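Local coordinates for DELTA1-pyrroline-2-carboxylate reductase (Thermococcus litoralis DSM 5473, PDB 6T3E), which reduces Delta1-pyrroline-2-carboxylate to L-proline with NADH as hydride donor, probably as a step in L-hydroxyproline metabolism, at residues I37-V42 with T135-G140; E98-K101 with P105-L108; V222-T225 with P229-K232. One frame throughout, in Å; residues are numbered along the deposited sequence.

Contact 1: I37-V42 with T135-G140. With NAI (1,4-dihydronicotinamide adenine dinucleotide), chain F.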
loop_
_atom_site.group_PDB
_atom_site.type_symbol
_atom_site.label_atom_id
_atom_site.label_comp_id
_atom_site.label_asym_id
_atom_site.label_seq_id
_atom_site.Cartn_x
_atom_site.Cartn_y
_atom_site.Cartn_z
ATOM N N ILE B 37 -4.797 21.155 -12.590
ATOM C CA ILE B 37 -4.589 20.210 -13.688
ATOM C C ILE B 37 -5.783 20.159 -14.642
ATOM O O ILE B 37 -6.945 20.231 -14.228
ATOM C CB ILE B 37 -4.275 18.812 -13.138
ATOM C CG1 ILE B 37 -5.439 18.307 -12.301
ATOM C CG2 ILE B 37 -3.052 18.875 -12.272
ATOM C CD1 ILE B 37 -5.106 17.078 -11.482
ATOM N N SER B 38 -5.483 19.995 -15.928
ATOM C CA SER B 38 -6.451 19.880 -17.009
ATOM C C SER B 38 -6.211 18.564 -17.734
ATOM O O SER B 38 -5.162 17.936 -17.576
ATOM C CB SER B 38 -6.328 21.044 -17.997
ATOM O OG SER B 38 -5.051 21.031 -18.631
ATOM N N MET B 39 -7.185 18.141 -18.543
ATOM C CA MET B 39 -7.095 16.808 -19.140
ATOM C C MET B 39 -6.023 16.725 -20.227
ATOM O O MET B 39 -5.353 15.693 -20.356
ATOM C CB MET B 39 -8.464 16.392 -19.688
ATOM C CG MET B 39 -8.575 14.952 -20.212
ATOM S SD MET B 39 -8.214 13.624 -19.038
ATOM C CE MET B 39 -9.736 13.486 -18.114
ATOM N N LYS B 40 -5.804 17.806 -20.978
ATOM C CA LYS B 40 -4.754 17.791 -21.993
ATOM C C LYS B 40 -3.388 17.552 -21.367
ATOM O O LYS B 40 -2.568 16.799 -21.911
ATOM C CB LYS B 40 -4.762 19.100 -22.775
ATOM C CG LYS B 40 -3.812 19.105 -23.945
ATOM C CD LYS B 40 -3.969 20.377 -24.762
ATOM C CE LYS B 40 -2.667 20.737 -25.447
ATOM N NZ LYS B 40 -1.519 20.023 -24.824
ATOM N N GLU B 41 -3.139 18.171 -20.209
ATOM C CA GLU B 41 -1.895 17.940 -19.477
ATOM C C GLU B 41 -1.798 16.491 -19.001
ATOM O O GLU B 41 -0.748 15.852 -19.130
ATOM C CB GLU B 41 -1.798 18.914 -18.302
ATOM C CG GLU B 41 -1.126 20.225 -18.656
ATOM C CD GLU B 41 -1.235 21.270 -17.553
ATOM O OE1 GLU B 41 -0.500 22.286 -17.620
ATOM O OE2 GLU B 41 -2.059 21.077 -16.624
ATOM N N VAL B 42 -2.891 15.962 -18.434
ATOM C CA VAL B 42 -2.882 14.614 -17.870
ATOM C C VAL B 42 -2.698 13.580 -18.966
ATOM O O VAL B 42 -2.035 12.553 -18.758
ATOM C CB VAL B 42 -4.174 14.350 -17.069
ATOM C CG1 VAL B 42 -4.086 13.024 -16.325
ATOM C CG2 VAL B 42 -4.407 15.460 -16.072
ATOM N N THR B 135 -7.747 8.208 -15.103
ATOM C CA THR B 135 -8.453 7.134 -15.795
ATOM C C THR B 135 -8.946 7.582 -17.164
ATOM O O THR B 135 -8.790 6.859 -18.153
ATOM C CB THR B 135 -9.624 6.654 -14.946
ATOM O OG1 THR B 135 -9.133 6.132 -13.705
ATOM C CG2 THR B 135 -10.414 5.582 -15.680
ATOM N N GLY B 136 -9.545 8.771 -17.240
ATOM C CA GLY B 136 -9.949 9.299 -18.531
ATOM C C GLY B 136 -8.770 9.515 -19.461
ATOM O O GLY B 136 -8.835 9.192 -20.649
ATOM N N ALA B 137 -7.671 10.056 -18.927
ATOM C CA ALA B 137 -6.496 10.320 -19.750
ATOM C C ALA B 137 -5.870 9.033 -20.257
ATOM O O ALA B 137 -5.394 8.981 -21.400
ATOM C CB ALA B 137 -5.468 11.130 -18.962
ATOM N N ALA B 138 -5.853 7.987 -19.424
ATOM C CA ALA B 138 -5.317 6.704 -19.871
ATOM C C ALA B 138 -6.083 6.190 -21.083
ATOM O O ALA B 138 -5.482 5.734 -22.063
ATOM C CB ALA B 138 -5.353 5.685 -18.733
ATOM N N SER B 139 -7.409 6.290 -21.051
ATOM C CA SER B 139 -8.188 5.946 -22.233
ATOM C C SER B 139 -7.999 6.975 -23.336
ATOM O O SER B 139 -8.178 6.654 -24.518
ATOM C CB SER B 139 -9.673 5.791 -21.876
ATOM O OG SER B 139 -9.856 4.909 -20.772
ATOM N N GLY B 140 -7.656 8.217 -22.977
ATOM C CA GLY B 140 -7.404 9.219 -24.001
ATOM C C GLY B 140 -6.203 8.887 -24.871
ATOM O O GLY B 140 -6.269 8.986 -26.099
HETATM P PA NAI F . -20.345 5.428 -10.330
HETATM O O1A NAI F . -21.153 4.630 -9.339
HETATM O O2A NAI F . -20.278 6.878 -9.892
HETATM O O5B NAI F . -20.918 5.290 -11.867
HETATM C C5B NAI F . -21.265 3.963 -12.247
HETATM C C4B NAI F . -22.455 4.029 -13.302
HETATM O O4B NAI F . -22.671 2.862 -13.810
HETATM C C3B NAI F . -23.758 4.427 -12.571
HETATM O O3B NAI F . -24.242 5.562 -13.132
HETATM C C2B NAI F . -24.685 3.212 -12.783
HETATM O O2B NAI F . -26.134 3.641 -12.821
HETATM C C1B NAI F . -24.282 2.743 -13.931
HETATM N N9A NAI F . -24.662 1.371 -14.130
HETATM C C8A NAI F . -24.434 0.413 -13.228
HETATM N N7A NAI F . -24.907 -0.725 -13.725
HETATM C C5A NAI F . -25.427 -0.471 -14.937
HETATM C C6A NAI F . -26.031 -1.302 -15.850
HETATM N N6A NAI F . -26.327 -2.722 -15.836
HETATM N N1A NAI F . -26.476 -0.815 -17.006
HETATM C C2A NAI F . -26.315 0.504 -17.275
HETATM N N3A NAI F . -25.716 1.323 -16.375
HETATM C C4A NAI F . -25.277 0.818 -15.195
HETATM O O3 NAI F . -18.828 4.743 -10.330
HETATM P PN NAI F . -17.594 5.252 -11.326
HETATM O O1N NAI F . -16.680 6.063 -10.428
HETATM O O2N NAI F . -18.119 6.035 -12.496
HETATM O O5D NAI F . -16.803 3.950 -11.890
HETATM C C5D NAI F . -17.297 3.353 -13.032
HETATM C C4D NAI F . -16.540 2.015 -13.246
HETATM O O4D NAI F . -15.271 2.215 -13.543
HETATM C C3D NAI F . -16.543 1.201 -11.943
HETATM O O3D NAI F . -16.748 -0.130 -12.248
HETATM C C2D NAI F . -15.124 1.363 -11.378
HETATM O O2D NAI F . -14.822 0.173 -10.468
HETATM C C1D NAI F . -14.394 1.396 -12.463
HETATM N N1N NAI F . -13.140 2.129 -12.225
HETATM C C2N NAI F . -11.885 1.663 -12.785
HETATM C C3N NAI F . -10.696 2.651 -12.946
HETATM C C7N NAI F . -9.704 2.326 -14.095
HETATM O O7N NAI F . -9.953 1.412 -14.791
HETATM N N7N NAI F . -8.490 3.148 -14.299
HETATM C C4N NAI F . -10.835 4.097 -12.512
HETATM C C5N NAI F . -11.951 4.322 -11.483
HETATM C C6N NAI F . -13.133 3.338 -11.423
#
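On the turn of helix 128-146 whose Ala137 packs against Met39 and Val42, Thr135 OG1 has two partners: it is hydrogen-bonded to the backbone O of Thr131, one turn earlier, and it accepts a weak bond from the cofactor's carboxamide, with NAI N7N 3.1 Å from Thr135 OG1. The weakness shows in the bent N-H...O angle of 131°. Threonine suits this place because its two branches do different work. While the hydroxyl serves both bonds, the methyl CG2 lies 3.5 Å from NAI C4N, the carbon that carries the hydride.

Behind this polar face the helix is smooth and apolar, and helix 39-54 meets it there. Val42 CG1 stands anti to its own backbone N and ends 3.5 Å from Ala137 CB, methyl against methyl. Met39 sets off in the same anti sense (chi1 -174°) but then bends at chi2 and chi3, which brings SD 3.6 Å from Ala137 N and 3.7 Å from Ala137 CB. Its methyl continues over Gly136, CE resting 4.2 Å from the CA of that glycine, where no side chain intervenes. Trp168 and Thr165 of helix 161-173 also touch Met39. Ser38, at the N-cap position, begins the helix, its O accepting from Val42 N.

No hydrogen bond joins the two segments. Their small and flexible apolar groups bring the helices together by dispersion and burial, while the polar chemistry of this turn of helix 128-146 is directed to the nicotinamide.

Contact 2: E98-K101 with P105-L108. With NAI (1,4-dihydronicotinamide adenine dinucleotide), chain F.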
loop_
_atom_site.group_PDB
_atom_site.type_symbol
_atom_site.label_atom_id
_atom_site.label_comp_id
_atom_site.label_asym_id
_atom_site.label_seq_id
_atom_site.Cartn_x
_atom_site.Cartn_y
_atom_site.Cartn_z
ATOM N N GLU B 98 -22.478 0.294 -3.560
ATOM C CA GLU B 98 -23.691 0.787 -2.921
ATOM C C GLU B 98 -23.491 2.130 -2.224
ATOM O O GLU B 98 -24.402 2.597 -1.533
ATOM C CB GLU B 98 -24.212 -0.235 -1.909
ATOM C CG GLU B 98 -24.649 -1.546 -2.522
ATOM C CD GLU B 98 -25.795 -1.366 -3.509
ATOM O OE1 GLU B 98 -26.925 -1.033 -3.066
ATOM O OE2 GLU B 98 -25.559 -1.544 -4.728
ATOM N N ASN B 99 -22.333 2.768 -2.398
ATOM C CA ASN B 99 -22.077 4.022 -1.701
ATOM C C ASN B 99 -23.004 5.124 -2.188
ATOM O O ASN B 99 -23.390 5.997 -1.399
ATOM C CB ASN B 99 -20.614 4.446 -1.890
ATOM C CG ASN B 99 -19.760 4.248 -0.638
ATOM O OD1 ASN B 99 -20.194 3.674 0.364
ATOM N ND2 ASN B 99 -18.521 4.718 -0.706
ATOM N N THR B 100 -23.411 5.079 -3.462
ATOM C CA THR B 100 -24.287 6.118 -3.989
ATOM C C THR B 100 -25.613 6.161 -3.245
ATOM O O THR B 100 -26.262 7.213 -3.218
ATOM C CB THR B 100 -24.524 5.901 -5.488
ATOM O OG1 THR B 100 -25.309 4.723 -5.682
ATOM C CG2 THR B 100 -23.205 5.727 -6.221
ATOM N N LYS B 101 -25.984 5.065 -2.578
ATOM C CA LYS B 101 -27.194 5.016 -1.766
ATOM C C LYS B 101 -27.050 5.764 -0.446
ATOM O O LYS B 101 -28.065 6.120 0.161
ATOM C CB LYS B 101 -27.573 3.551 -1.500
ATOM C CG LYS B 101 -29.070 3.260 -1.479
ATOM C CD LYS B 101 -29.451 2.248 -0.388
ATOM C CE LYS B 101 -30.976 2.091 -0.258
ATOM N NZ LYS B 101 -31.685 3.397 -0.167
ATOM N N PRO B 105 -19.741 8.868 -3.169
ATOM C CA PRO B 105 -19.305 8.318 -4.457
ATOM C C PRO B 105 -18.864 6.872 -4.316
ATOM O O PRO B 105 -18.455 6.425 -3.239
ATOM C CB PRO B 105 -18.133 9.223 -4.853
ATOM C CG PRO B 105 -18.265 10.451 -3.991
ATOM C CD PRO B 105 -18.875 9.971 -2.716
ATOM N N SER B 106 -18.978 6.123 -5.415
ATOM C CA SER B 106 -18.540 4.728 -5.376
ATOM C C SER B 106 -17.037 4.632 -5.119
ATOM O O SER B 106 -16.574 3.775 -4.356
ATOM C CB SER B 106 -18.910 4.020 -6.681
ATOM O OG SER B 106 -20.325 3.985 -6.859
ATOM N N VAL B 107 -16.267 5.540 -5.699
ATOM C CA VAL B 107 -14.813 5.467 -5.667
ATOM C C VAL B 107 -14.290 6.650 -4.861
ATOM O O VAL B 107 -14.606 7.809 -5.157
ATOM C CB VAL B 107 -14.225 5.428 -7.086
ATOM C CG1 VAL B 107 -12.740 5.652 -7.061
ATOM C CG2 VAL B 107 -14.543 4.086 -7.726
ATOM N N LEU B 108 -13.534 6.344 -3.811
ATOM C CA LEU B 108 -12.891 7.319 -2.946
ATOM C C LEU B 108 -11.411 6.984 -2.870
ATOM O O LEU B 108 -11.047 5.811 -2.747
ATOM C CB LEU B 108 -13.528 7.302 -1.535
ATOM C CG LEU B 108 -15.035 7.599 -1.432
ATOM C CD1 LEU B 108 -15.539 7.540 0.002
ATOM C CD2 LEU B 108 -15.328 8.991 -2.044
HETATM P PA NAI F . -20.345 5.428 -10.330
HETATM O O1A NAI F . -21.153 4.630 -9.339
HETATM O O2A NAI F . -20.278 6.878 -9.892
HETATM O O5B NAI F . -20.918 5.290 -11.867
HETATM C C5B NAI F . -21.265 3.963 -12.247
HETATM C C4B NAI F . -22.455 4.029 -13.302
HETATM O O4B NAI F . -22.671 2.862 -13.810
HETATM C C3B NAI F . -23.758 4.427 -12.571
HETATM O O3B NAI F . -24.242 5.562 -13.132
HETATM C C2B NAI F . -24.685 3.212 -12.783
HETATM O O2B NAI F . -26.134 3.641 -12.821
HETATM C C1B NAI F . -24.282 2.743 -13.931
HETATM N N9A NAI F . -24.662 1.371 -14.130
HETATM C C8A NAI F . -24.434 0.413 -13.228
HETATM N N7A NAI F . -24.907 -0.725 -13.725
HETATM C C5A NAI F . -25.427 -0.471 -14.937
HETATM C C6A NAI F . -26.031 -1.302 -15.850
HETATM N N6A NAI F . -26.327 -2.722 -15.836
HETATM N N1A NAI F . -26.476 -0.815 -17.006
HETATM C C2A NAI F . -26.315 0.504 -17.275
HETATM N N3A NAI F . -25.716 1.323 -16.375
HETATM C C4A NAI F . -25.277 0.818 -15.195
HETATM O O3 NAI F . -18.828 4.743 -10.330
HETATM P PN NAI F . -17.594 5.252 -11.326
HETATM O O1N NAI F . -16.680 6.063 -10.428
HETATM O O2N NAI F . -18.119 6.035 -12.496
HETATM O O5D NAI F . -16.803 3.950 -11.890
HETATM C C5D NAI F . -17.297 3.353 -13.032
HETATM C C4D NAI F . -16.540 2.015 -13.246
HETATM O O4D NAI F . -15.271 2.215 -13.543
HETATM C C3D NAI F . -16.543 1.201 -11.943
HETATM O O3D NAI F . -16.748 -0.130 -12.248
HETATM C C2D NAI F . -15.124 1.363 -11.378
HETATM O O2D NAI F . -14.822 0.173 -10.468
HETATM C C1D NAI F . -14.394 1.396 -12.463
HETATM N N1N NAI F . -13.140 2.129 -12.225
HETATM C C2N NAI F . -11.885 1.663 -12.785
HETATM C C3N NAI F . -10.696 2.651 -12.946
HETATM C C7N NAI F . -9.704 2.326 -14.095
HETATM O O7N NAI F . -9.953 1.412 -14.791
HETATM N N7N NAI F . -8.490 3.148 -14.299
HETATM C C4N NAI F . -10.835 4.097 -12.512
HETATM C C5N NAI F . -11.951 4.322 -11.483
HETATM C C6N NAI F . -13.133 3.338 -11.423
#
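Asn99 and Ser106 bury the most surface here, with CA atoms 5.1 Å apart, in the connection between antiparallel strands 87-95 and 107-114, a beta-hairpin whose long loop includes a short 3-10 turn around Thr100. Backbone hydrogen bonds from Ser106 to Tyr96 and from Leu108 to Ser94 continue the strand pairing up to this loop.

Asn99 ties the loop to its own far end. Its side-chain amide donates to the backbone carbonyl of Pro105, ND2 lying 3.1 Å from Pro105 O with an N-H...O angle of 154°. The acceptor sits close to the plane of the amide, 11° out of it, while the donor is tilted somewhat from the plane of the carbonyl. An asparagine fits well: its short side chain puts the amide on Pro105 O of its own chain, while the same nitrogen meets Thr118 O of the second subunit in another hydrogen bond. Leu108, also on this side, brings CD1 4.2 Å from Asn99 ND2 and packs on Ala120 of the second subunit, so the loop forms part of the dimer contact.

Ser106 turns the other way, to the cofactor. Its OG, anti to the carbonyl carbon (chi1 -63°), donates to a pyrophosphate oxygen, 2.7 Å from Ser106 OG to NAI O1A. A small hydroxyl is apt for this bond, since it approaches the anion without bulk. Beside it runs the methyl of Thr100, CG2 being 3.4 Å from Ser106 OG, and the same methyl lies 3.9 Å from NAI O1A. At Val107, where strand 107-114 begins, CG2 comes 4.0 Å from NAI O1N.

Contact 3: V222-T225 with P229-K232. With NAI (1,4-dihydronicotinamide adenine dinucleotide), chain F.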
loop_
_atom_site.group_PDB
_atom_site.type_symbol
_atom_site.label_atom_id
_atom_site.label_comp_id
_atom_site.label_asym_id
_atom_site.label_seq_id
_atom_site.Cartn_x
_atom_site.Cartn_y
_atom_site.Cartn_z
ATOM N N VAL B 222 -17.640 2.525 -21.827
ATOM C CA VAL B 222 -18.332 1.698 -20.847
ATOM C C VAL B 222 -17.648 1.931 -19.501
ATOM O O VAL B 222 -16.440 1.684 -19.364
ATOM C CB VAL B 222 -18.321 0.208 -21.235
ATOM C CG1 VAL B 222 -19.412 -0.525 -20.495
ATOM C CG2 VAL B 222 -18.508 0.022 -22.746
ATOM N N ALA B 223 -18.423 2.428 -18.508
ATOM C CA ALA B 223 -17.968 2.789 -17.144
ATOM C C ALA B 223 -19.099 2.456 -16.162
ATOM O O ALA B 223 -19.758 3.321 -15.559
ATOM C CB ALA B 223 -17.575 4.264 -17.035
ATOM N N THR B 224 -19.305 1.165 -15.975
ATOM C CA THR B 224 -20.462 0.639 -15.283
ATOM C C THR B 224 -20.069 0.073 -13.920
ATOM O O THR B 224 -18.893 -0.076 -13.591
ATOM C CB THR B 224 -21.124 -0.374 -16.221
ATOM O OG1 THR B 224 -21.632 0.330 -17.369
ATOM C CG2 THR B 224 -22.220 -1.094 -15.622
ATOM N N THR B 225 -21.084 -0.145 -13.086
ATOM C CA THR B 225 -20.969 -0.875 -11.823
ATOM C C THR B 225 -21.522 -2.301 -11.929
ATOM O O THR B 225 -21.355 -3.102 -11.001
ATOM C CB THR B 225 -21.700 -0.064 -10.731
ATOM O OG1 THR B 225 -20.922 1.088 -10.403
ATOM C CG2 THR B 225 -21.994 -0.840 -9.456
ATOM N N PRO B 229 -22.700 -8.776 -18.081
ATOM C CA PRO B 229 -22.521 -8.008 -19.319
ATOM C C PRO B 229 -23.694 -7.093 -19.639
ATOM O O PRO B 229 -24.861 -7.470 -19.522
ATOM C CB PRO B 229 -22.365 -9.102 -20.379
ATOM C CG PRO B 229 -21.757 -10.232 -19.629
ATOM C CD PRO B 229 -22.364 -10.196 -18.260
ATOM N N VAL B 230 -23.354 -5.873 -20.044
ATOM C CA VAL B 230 -24.316 -4.909 -20.552
ATOM C C VAL B 230 -24.154 -4.704 -22.050
ATOM O O VAL B 230 -25.130 -4.325 -22.716
ATOM C CB VAL B 230 -24.194 -3.554 -19.818
ATOM C CG1 VAL B 230 -25.415 -2.686 -20.059
ATOM C CG2 VAL B 230 -23.969 -3.758 -18.333
ATOM N N VAL B 231 -22.969 -4.953 -22.600
ATOM C CA VAL B 231 -22.691 -4.754 -24.016
ATOM C C VAL B 231 -22.641 -6.113 -24.689
ATOM O O VAL B 231 -21.789 -6.944 -24.351
ATOM C CB VAL B 231 -21.369 -4.000 -24.227
ATOM C CG1 VAL B 231 -21.163 -3.725 -25.704
ATOM C CG2 VAL B 231 -21.376 -2.703 -23.433
ATOM N N LYS B 232 -23.528 -6.319 -25.664
ATOM C CA LYS B 232 -23.540 -7.531 -26.469
ATOM C C LYS B 232 -22.753 -7.313 -27.755
ATOM O O LYS B 232 -22.961 -6.325 -28.467
ATOM C CB LYS B 232 -24.977 -7.941 -26.801
ATOM C CG LYS B 232 -25.812 -8.367 -25.600
ATOM C CD LYS B 232 -27.073 -9.143 -26.026
ATOM C CE LYS B 232 -27.782 -9.793 -24.832
ATOM N NZ LYS B 232 -28.443 -8.803 -23.927
HETATM P PA NAI F . -20.345 5.428 -10.330
HETATM O O1A NAI F . -21.153 4.630 -9.339
HETATM O O2A NAI F . -20.278 6.878 -9.892
HETATM O O5B NAI F . -20.918 5.290 -11.867
HETATM C C5B NAI F . -21.265 3.963 -12.247
HETATM C C4B NAI F . -22.455 4.029 -13.302
HETATM O O4B NAI F . -22.671 2.862 -13.810
HETATM C C3B NAI F . -23.758 4.427 -12.571
HETATM O O3B NAI F . -24.242 5.562 -13.132
HETATM C C2B NAI F . -24.685 3.212 -12.783
HETATM O O2B NAI F . -26.134 3.641 -12.821
HETATM C C1B NAI F . -24.282 2.743 -13.931
HETATM N N9A NAI F . -24.662 1.371 -14.130
HETATM C C8A NAI F . -24.434 0.413 -13.228
HETATM N N7A NAI F . -24.907 -0.725 -13.725
HETATM C C5A NAI F . -25.427 -0.471 -14.937
HETATM C C6A NAI F . -26.031 -1.302 -15.850
HETATM N N6A NAI F . -26.327 -2.722 -15.836
HETATM N N1A NAI F . -26.476 -0.815 -17.006
HETATM C C2A NAI F . -26.315 0.504 -17.275
HETATM N N3A NAI F . -25.716 1.323 -16.375
HETATM C C4A NAI F . -25.277 0.818 -15.195
HETATM O O3 NAI F . -18.828 4.743 -10.330
HETATM P PN NAI F . -17.594 5.252 -11.326
HETATM O O1N NAI F . -16.680 6.063 -10.428
HETATM O O2N NAI F . -18.119 6.035 -12.496
HETATM O O5D NAI F . -16.803 3.950 -11.890
HETATM C C5D NAI F . -17.297 3.353 -13.032
HETATM C C4D NAI F . -16.540 2.015 -13.246
HETATM O O4D NAI F . -15.271 2.215 -13.543
HETATM C C3D NAI F . -16.543 1.201 -11.943
HETATM O O3D NAI F . -16.748 -0.130 -12.248
HETATM C C2D NAI F . -15.124 1.363 -11.378
HETATM O O2D NAI F . -14.822 0.173 -10.468
HETATM C C1D NAI F . -14.394 1.396 -12.463
HETATM N N1N NAI F . -13.140 2.129 -12.225
HETATM C C2N NAI F . -11.885 1.663 -12.785
HETATM C C3N NAI F . -10.696 2.651 -12.946
HETATM C C7N NAI F . -9.704 2.326 -14.095
HETATM O O7N NAI F . -9.953 1.412 -14.791
HETATM N N7N NAI F . -8.490 3.148 -14.299
HETATM C C4N NAI F . -10.835 4.097 -12.512
HETATM C C5N NAI F . -11.951 4.322 -11.483
HETATM C C6N NAI F . -13.133 3.338 -11.423
#
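One face of the adenine ring of NADH is covered jointly by Thr224 and Val230, whose methyls meet with Thr224 CG2 4.2 Å from Val230 CG2. Thr224 CG2, anti to its backbone N, stands almost directly over the ring, 3.3 Å from NAI C5A. Farther out on the same face, Val230 CG2 lies above the exocyclic amine, 3.6 Å from NAI N6A, and CG1 of this valine lies obliquely beyond the ring edge at N1A. The backbone of Thr225 continues the cover at the imidazole end, Thr225 N being 3.4 Å from NAI C8A. Branched residues suit the site because their methyls can lie on a flat ring.

The two segments belong to the loop that leaves strand 219-222 of the Rossmann-type parallel sheet, beside strand 153-157. Ala223 is backbone-bonded to Ile157 of that neighbouring strand, and Glu254 receives Thr224 N. Deeper in, Val222 and Val231 reach toward each other tip to tip, CG2 to CG2 at 4.0 Å, with Ile157 and Thr214 also touching Val231. At the nicotinamide end of the cofactor, the carbonyl of Thr224 accepts a hydrogen bond from the ribose hydroxyl, NAI O3D to Thr224 O at 2.5 Å.

From the N terminus the chain enters contact 1 at the start of helix 39-54, runs through the antiparallel strands of the mixed sheet, and returns at 135-140 on helix 128-146, closing a long loop. Contact 2 lies wholly within that excursion, as the connection between strands 87-95 and 107-114. Contact 3 follows in series, after strand 219-222 of the parallel sheet, and again closes a short loop; no two contacts cross. Their centres are 18 to 22 Å apart and none touches another, yet all reach NADH: contact 1 at the nicotinamide, contact 2 chiefly at the pyrophosphate, and contact 3 at the adenine and a ribose.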